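Local coordinates for cell division control protein (Pyrococcus abyssi, PDB 6RPP) that is an intein of the HINT fold that, in its natural form, probably excises itself from a host replicative helicase by protein splicing, at residues Ile91-Thr94 with Pro95-Phe99; Lys3-Asp6 with Tyr7-Val11. The protein carries 2 engineered substitutions. All coordinates share one frame; numbering follows the deposited sequence.

Contact 1. Residues Ile91-Thr94 with Pro95-Phe99; sequences IRVT and PTHPF
One methyl of V93, CG1, lies over a face of the H97 imidazole in a CH-pi contact, 4.2 Å from the ring centroid and 27° off the ring normal. The two side chains cross nearly at right angles. H97 has its CG anti to the backbone N (chi1 178°), which swings the ring back beside the strand that precedes the turn. The other V93 methyl, CG2, meets CE1 of F99 at 4.0 Å. I91 and F99 run past each other in opposite directions, and I91 CG2 abuts the ring edge in plane, 3.9 Å from CZ. The beta-branched I91 and V93 suit the inward face of this strand, where their methyls pack on the face of H97 and the edge of F99. Between strands 90-93 and 98-103 the chain makes a type I beta turn, closed by H97 N to T94 O at 3.1 Å with the donor well above the carbonyl plane. P95, with its phi fixed near -63° and no N-H to satisfy, fits the second turn position. T94 OG1 hydrogen-bonds to A2 O and A4 N, and T96 OG1 to S1 OG. The sequence T94-P95-T96-H97 matches the block B TxxH motif of inteins, whose threonine and histidine lie at the N-terminal splice junction.

Contact 2. Residues Lys3-Asp6 with Tyr7-Val11; sequences KAVD and YETEV. Engineered in segment 3-6: A4 (natural residue Cys).
D6 and T9 clasp the two ends of a type I beta turn, with D6 also bonding to E8 to form an Asx turn; the combination is an Asx motif, here leading into strand 10-11. The carbonyl oxygen of D6 is gripped twice, by T9 OG1 at 2.7 Å and by T9 N at 3.0 Å. The hydroxyl lies only 18° from the carbonyl plane, whereas the amide stands 47° above it. Threonine suits this corner because its OG1 sits beside its own backbone N, anti to the carbonyl carbon, which lets both donors reach one acceptor. Aspartate suits the first position because its short side chain, extended anti to the backbone N (chi1 179°), carries OD1 over the turn to E8 N at 2.8 Å, an almost straight bond to the anti lone pair.

Farther out, V5 CG2 packs against T9 OG1 at 3.5 Å, while V5 also touches V93, H97 and I21, tying the inner side of the turn to the core. The ring of Y7 meets that of Y148 with their planes about perpendicular. On the more open side the carboxylates of D6 and E8 approach, OD1 to OE1 4.1 Å, and a water probably eases their repulsion: it donates to E8 OE1 at 2.8 Å and, weakly, to D6 OD1 at 2.9 Å.

Both contacts are beta turns that place a threonine at one end, but contact 1 is buried and largely apolar, whereas contact 2 runs from the core at V5 and T9 to a hydrated, acidic edge at D6 and E8. The N-terminal chain runs beside strand 90-93 and its extension: T94 N to A4 O at 2.9 Å and R92 O to D6 N at 3.0 Å are probable hydrogen bonds. H97 ND1 comes within 3.6 Å of A4 N. A4 is an engineered replacement for cysteine, consistent with this being the N-terminal splice junction, which lies within the first segment of contact 2 and is flanked by contact 1.

Contact 1. Residues Ile91-Thr94 with Pro95-Phe99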
loop_
_atom_site.group_PDB
_atom_site.type_symbol
_atom_site.label_atom_id
_atom_site.label_comp_id
_atom_site.label_asym_id
_atom_site.label_seq_id
_atom_site.Cartn_x
_atom_site.Cartn_y
_atom_site.Cartn_z
ATOM N N ILE A 91 -3.786 9.035 0.548
ATOM C CA ILE A 91 -2.584 8.201 0.672
ATOM C C ILE A 91 -1.514 8.815 -0.232
ATOM O O ILE A 91 -1.820 9.362 -1.298
ATOM C CB ILE A 91 -2.897 6.725 0.303
ATOM C CG1 ILE A 91 -1.687 5.815 0.645
ATOM C CG2 ILE A 91 -3.327 6.616 -1.192
ATOM C CD1 ILE A 91 -2.019 4.354 0.582
ATOM N N ARG A 92 -0.245 8.672 0.157
ATOM C CA ARG A 92 0.886 9.183 -0.615
ATOM C C ARG A 92 1.659 7.996 -1.142
ATOM O O ARG A 92 2.070 7.121 -0.339
ATOM C CB ARG A 92 1.763 10.100 0.259
ATOM C CG ARG A 92 1.025 11.368 0.738
ATOM C CD ARG A 92 1.873 12.302 1.480
ATOM N NE ARG A 92 1.125 13.464 1.968
ATOM C CZ ARG A 92 0.973 14.621 1.328
ATOM N NH1 ARG A 92 1.559 14.833 0.152
ATOM N NH2 ARG A 92 0.259 15.592 1.899
ATOM N N VAL A 93 1.785 7.914 -2.485
ATOM C CA VAL A 93 2.323 6.724 -3.151
ATOM C C VAL A 93 3.287 7.122 -4.254
ATOM O O VAL A 93 3.280 8.260 -4.747
ATOM C CB VAL A 93 1.219 5.830 -3.750
ATOM C CG1 VAL A 93 0.207 5.393 -2.660
ATOM C CG2 VAL A 93 0.450 6.592 -4.819
ATOM N N THR A 94 4.100 6.130 -4.690
ATOM C CA THR A 94 4.927 6.392 -5.852
ATOM C C THR A 94 4.063 6.509 -7.119
ATOM O O THR A 94 2.933 6.006 -7.195
ATOM C CB THR A 94 5.955 5.284 -6.051
ATOM O OG1 THR A 94 5.250 4.060 -6.307
ATOM C CG2 THR A 94 6.821 5.103 -4.805
ATOM N N PRO A 95 4.575 7.178 -8.145
ATOM C CA PRO A 95 3.732 7.400 -9.326
ATOM C C PRO A 95 3.318 6.121 -10.036
ATOM O O PRO A 95 2.255 6.099 -10.667
ATOM C CB PRO A 95 4.617 8.280 -10.227
ATOM C CG PRO A 95 5.504 9.016 -9.211
ATOM C CD PRO A 95 5.818 7.987 -8.171
ATOM N N THR A 96 4.115 5.047 -9.969
ATOM C CA THR A 96 3.721 3.796 -10.620
ATOM C C THR A 96 2.990 2.838 -9.699
ATOM O O THR A 96 2.629 1.754 -10.158
ATOM C CB THR A 96 4.937 3.058 -11.229
ATOM O OG1 THR A 96 5.898 2.708 -10.216
ATOM C CG2 THR A 96 5.610 3.918 -12.263
ATOM N N HIS A 97 2.707 3.234 -8.458
ATOM C CA HIS A 97 1.970 2.360 -7.558
ATOM C C HIS A 97 0.580 2.096 -8.120
ATOM O O HIS A 97 -0.153 3.063 -8.399
ATOM C CB HIS A 97 1.873 3.044 -6.202
ATOM C CG HIS A 97 1.100 2.271 -5.194
ATOM N ND1 HIS A 97 1.683 1.329 -4.380
ATOM C CD2 HIS A 97 -0.209 2.323 -4.854
ATOM C CE1 HIS A 97 0.749 0.761 -3.639
ATOM N NE2 HIS A 97 -0.399 1.384 -3.863
ATOM N N PRO A 98 0.152 0.833 -8.256
ATOM C CA PRO A 98 -1.153 0.568 -8.865
ATOM C C PRO A 98 -2.274 0.528 -7.841
ATOM O O PRO A 98 -2.089 0.146 -6.689
ATOM C CB PRO A 98 -0.964 -0.803 -9.527
ATOM C CG PRO A 98 0.071 -1.464 -8.716
ATOM C CD PRO A 98 0.987 -0.378 -8.179
ATOM N N PHE A 99 -3.469 0.904 -8.317
ATOM C CA PHE A 99 -4.714 0.851 -7.579
ATOM C C PHE A 99 -5.669 -0.062 -8.319
ATOM O O PHE A 99 -5.618 -0.156 -9.532
ATOM C CB PHE A 99 -5.364 2.247 -7.450
ATOM C CG PHE A 99 -4.661 3.130 -6.493
ATOM C CD1 PHE A 99 -3.524 3.816 -6.909
ATOM C CD2 PHE A 99 -5.144 3.353 -5.244
ATOM C CE1 PHE A 99 -2.835 4.668 -6.025
ATOM C CE2 PHE A 99 -4.465 4.175 -4.336
ATOM C CZ PHE A 99 -3.329 4.860 -4.721
#

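Contact 2. Residues Lys3-Asp6 with Tyr7-Val11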
loop_
_atom_site.group_PDB
_atom_site.type_symbol
_atom_site.label_atom_id
_atom_site.label_comp_id
_atom_site.label_asym_id
_atom_site.label_seq_id
_atom_site.Cartn_x
_atom_site.Cartn_y
_atom_site.Cartn_z
ATOM N N LYS A 3 7.131 0.467 -6.737
ATOM C CA LYS A 3 5.700 0.511 -6.431
ATOM C C LYS A 3 5.588 0.476 -4.902
ATOM O O LYS A 3 5.772 -0.582 -4.278
ATOM C CB LYS A 3 4.978 -0.665 -7.123
ATOM C CG LYS A 3 4.926 -0.621 -8.664
ATOM C CD LYS A 3 6.280 -0.695 -9.335
ATOM C CE LYS A 3 6.225 -1.019 -10.819
ATOM N NZ LYS A 3 7.111 -0.057 -11.545
ATOM N N ALA A 4 5.308 1.622 -4.270
ATOM C CA ALA A 4 5.468 1.704 -2.819
ATOM C C ALA A 4 4.727 2.923 -2.271
ATOM O O ALA A 4 4.171 3.731 -3.034
ATOM C CB ALA A 4 6.970 1.753 -2.454
ATOM N N VAL A 5 4.713 3.045 -0.932
ATOM C CA VAL A 5 3.921 4.069 -0.263
ATOM C C VAL A 5 4.773 4.797 0.794
ATOM O O VAL A 5 5.830 4.333 1.219
ATOM C CB VAL A 5 2.635 3.489 0.375
ATOM C CG1 VAL A 5 1.850 2.663 -0.626
ATOM C CG2 VAL A 5 2.992 2.628 1.620
ATOM N N ASP A 6 4.293 5.969 1.224
ATOM C CA ASP A 6 4.926 6.787 2.277
ATOM C C ASP A 6 4.931 6.092 3.664
ATOM O O ASP A 6 3.992 5.375 4.025
ATOM C CB ASP A 6 4.128 8.111 2.293
ATOM C CG ASP A 6 4.572 9.103 3.294
ATOM O OD1 ASP A 6 4.396 8.926 4.516
ATOM O OD2 ASP A 6 5.019 10.193 2.885
ATOM N N TYR A 7 6.042 6.326 4.379
ATOM C CA TYR A 7 6.263 5.880 5.763
ATOM C C TYR A 7 5.000 5.909 6.613
ATOM O O TYR A 7 4.719 4.957 7.383
ATOM C CB TYR A 7 7.328 6.767 6.404
ATOM C CG TYR A 7 7.883 6.260 7.717
ATOM C CD1 TYR A 7 7.111 6.272 8.848
ATOM C CD2 TYR A 7 9.198 5.890 7.799
ATOM C CE1 TYR A 7 7.631 5.833 10.054
ATOM C CE2 TYR A 7 9.735 5.485 9.019
ATOM C CZ TYR A 7 8.916 5.424 10.106
ATOM O OH TYR A 7 9.457 5.006 11.324
ATOM N N GLU A 8 4.236 6.992 6.509
ATOM C CA GLU A 8 3.164 7.254 7.491
ATOM C C GLU A 8 1.861 6.559 7.125
ATOM O O GLU A 8 0.876 6.706 7.880
ATOM C CB GLU A 8 2.926 8.735 7.675
ATOM C CG GLU A 8 4.105 9.467 8.289
ATOM C CD GLU A 8 3.838 10.934 8.521
ATOM O OE1 GLU A 8 3.709 11.694 7.522
ATOM O OE2 GLU A 8 3.752 11.369 9.672
ATOM N N THR A 9 1.794 5.882 5.968
ATOM C CA THR A 9 0.621 5.077 5.615
ATOM C C THR A 9 0.391 4.074 6.742
ATOM O O THR A 9 1.307 3.339 7.080
ATOM C CB THR A 9 0.883 4.338 4.315
ATOM O OG1 THR A 9 1.377 5.286 3.324
ATOM C CG2 THR A 9 -0.378 3.657 3.772
ATOM N N GLU A 10 -0.805 4.081 7.373
ATOM C CA GLU A 10 -1.031 3.251 8.554
ATOM C C GLU A 10 -1.731 1.938 8.191
ATOM O O GLU A 10 -2.875 1.935 7.710
ATOM C CB GLU A 10 -1.856 4.028 9.590
ATOM C CG GLU A 10 -1.102 5.221 10.152
ATOM C CD GLU A 10 -1.670 5.849 11.413
ATOM O OE1 GLU A 10 -2.748 5.418 11.929
ATOM O OE2 GLU A 10 -1.036 6.848 11.898
ATOM N N VAL A 11 -1.037 0.828 8.408
ATOM C CA VAL A 11 -1.537 -0.515 8.101
ATOM C C VAL A 11 -2.437 -0.975 9.226
ATOM O O VAL A 11 -2.049 -0.913 10.400
ATOM C CB VAL A 11 -0.360 -1.488 7.950
ATOM C CG1 VAL A 11 -0.841 -2.875 7.622
ATOM C CG2 VAL A 11 0.600 -0.963 6.805
HETATM O O HOH W 1 2.866 11.420 4.836
#